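Local atomic coordinates of beta-1,4-mannanase (Caldicellulosiruptor saccharolyticus, PDB entry 1PMH), a protein that binds mannohexaose, and probably mannan chains, as the family 27 carbohydrate-binding module of a beta-1,4-mannanase. Residues 146-149 and 150-153. Numbering follows the deposited sequence.
Sequences IPED and FRTK
A single 3-10 turn in the loop joining strands 135-145 and 153-165 brings F150 and R151 back onto I146, P147 and E148. Two i-to-i+3 backbone bonds define it: F150 N to P147 O at 2.9 Å and R151 N to E148 O at 3.0 Å. The side chain of R151 then closes the turn over its own start, its NE and NH2 converging side-on on the one oxygen of I146, with NH2 to I146 O at 2.9 Å. That oxygen lies only 7° out of the guanidinium plane, so both N-H groups are used edge-on, and sharing one acceptor leaves both bonds bent (N-H...O 142° for NH2). The reach comes from a chain extended from CG to NE (chi2 -178°). E148 runs alongside, bent at its second torsion, and sets its CG over one face of the guanidinium, toward its rim. Its OE1, 3.9 Å from R151 NH2, is well off that plane, which makes a long salt bridge of charges alone. An alanine in place of R151 would probably leave the I146 carbonyl without these two donors and remove the nearby positive charge from E148. On the apolar side, I146 CG2 meets F150 CB at 3.8 Å, the two side chains crossing at about a right angle, while the P147 ring lies beside F150. The carboxylate of D149 reaches the F150 ring at its edge, near CD1. P147 and F150 also rest on K114 of strand 114-122, which ties the turn to the sandwich. Beyond it, R151 centres an inverse gamma turn, with a weak T152 N to F150 O bond, leading into strand 153-165. Here the 3-10 turn lies in the loop that carries the chain from one sheet of the jellyroll beta-sandwich to the other.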
loop_
_atom_site.group_PDB
_atom_site.type_symbol
_atom_site.label_atom_id
_atom_site.label_comp_id
_atom_site.label_asym_id
_atom_site.label_seq_id
_atom_site.Cartn_x
_atom_site.Cartn_y
_atom_site.Cartn_z
ATOM N N ILE A 146 -4.907 -2.015 14.473
ATOM C CA ILE A 146 -4.360 -3.317 14.835
ATOM C C ILE A 146 -5.238 -3.827 15.991
ATOM O O ILE A 146 -5.259 -3.185 17.039
ATOM C CB ILE A 146 -2.887 -3.250 15.233
ATOM C CG1 ILE A 146 -2.035 -2.677 14.096
ATOM C CG2 ILE A 146 -2.381 -4.604 15.661
ATOM C CD1 ILE A 146 -0.603 -2.394 14.464
ATOM N N PRO A 147 -5.941 -4.951 15.860
ATOM C CA PRO A 147 -6.837 -5.417 16.924
ATOM C C PRO A 147 -6.017 -5.831 18.132
ATOM O O PRO A 147 -4.858 -6.229 18.020
ATOM C CB PRO A 147 -7.586 -6.556 16.239
ATOM C CG PRO A 147 -6.703 -7.035 15.159
ATOM C CD PRO A 147 -5.947 -5.841 14.689
ATOM N N GLU A 148 -6.667 -5.807 19.294
ATOM C CA GLU A 148 -6.013 -6.074 20.569
ATOM C C GLU A 148 -5.308 -7.440 20.545
ATOM O O GLU A 148 -4.190 -7.596 21.061
ATOM C CB GLU A 148 -7.028 -5.894 21.710
ATOM C CG GLU A 148 -7.637 -4.489 21.740
ATOM C CD GLU A 148 -8.874 -4.232 20.870
ATOM O OE1 GLU A 148 -8.805 -4.073 19.616
ATOM O OE2 GLU A 148 -9.966 -4.128 21.477
ATOM N N ASP A 149 -5.944 -8.449 19.933
ATOM C CA ASP A 149 -5.362 -9.791 19.909
ATOM C C ASP A 149 -4.134 -9.895 19.017
ATOM O O ASP A 149 -3.426 -10.898 19.102
ATOM C CB ASP A 149 -6.393 -10.870 19.558
ATOM C CG ASP A 149 -6.728 -10.959 18.093
ATOM O OD1 ASP A 149 -6.898 -9.928 17.443
ATOM O OD2 ASP A 149 -6.971 -12.054 17.529
ATOM N N PHE A 150 -3.850 -8.892 18.183
ATOM C CA PHE A 150 -2.587 -8.819 17.414
ATOM C C PHE A 150 -1.520 -7.956 18.036
ATOM O O PHE A 150 -0.443 -7.809 17.444
ATOM C CB PHE A 150 -2.897 -8.394 15.963
ATOM C CG PHE A 150 -3.073 -9.562 15.039
ATOM C CD1 PHE A 150 -4.026 -10.536 15.274
ATOM C CD2 PHE A 150 -2.197 -9.748 13.973
ATOM C CE1 PHE A 150 -4.055 -11.677 14.458
ATOM C CE2 PHE A 150 -2.262 -10.833 13.201
ATOM C CZ PHE A 150 -3.168 -11.817 13.433
ATOM N N ARG A 151 -1.799 -7.352 19.207
ATOM C CA ARG A 151 -0.837 -6.474 19.835
ATOM C C ARG A 151 0.084 -7.334 20.701
ATOM O O ARG A 151 0.076 -7.275 21.919
ATOM C CB ARG A 151 -1.540 -5.352 20.561
ATOM C CG ARG A 151 -2.366 -4.480 19.661
ATOM C CD ARG A 151 -3.034 -3.333 20.423
ATOM N NE ARG A 151 -4.093 -2.742 19.614
ATOM C CZ ARG A 151 -5.034 -1.935 20.073
ATOM N NH1 ARG A 151 -5.038 -1.497 21.328
ATOM N NH2 ARG A 151 -5.957 -1.485 19.250
ATOM N N THR A 152 0.905 -8.119 20.005
ATOM C CA THR A 152 1.724 -9.154 20.569
ATOM C C THR A 152 2.688 -9.572 19.465
ATOM O O THR A 152 2.677 -8.999 18.361
ATOM C CB THR A 152 0.870 -10.324 21.098
ATOM O OG1 THR A 152 1.759 -11.212 21.810
ATOM C CG2 THR A 152 0.097 -11.076 19.975
ATOM N N LYS A 153 3.515 -10.570 19.727
ATOM C CA LYS A 153 4.414 -11.044 18.691
ATOM C C LYS A 153 3.631 -11.783 17.602
ATOM O O LYS A 153 2.870 -12.710 17.887
ATOM C CB LYS A 153 5.497 -11.922 19.301
ATOM C CG LYS A 153 6.492 -11.205 20.180
ATOM C CD LYS A 153 7.291 -12.213 21.025
ATOM C CE LYS A 153 6.509 -12.709 22.225
ATOM N NZ LYS A 153 7.134 -13.633 23.223
HETATM O O HOH W 1 -2.426 -9.478 22.820
#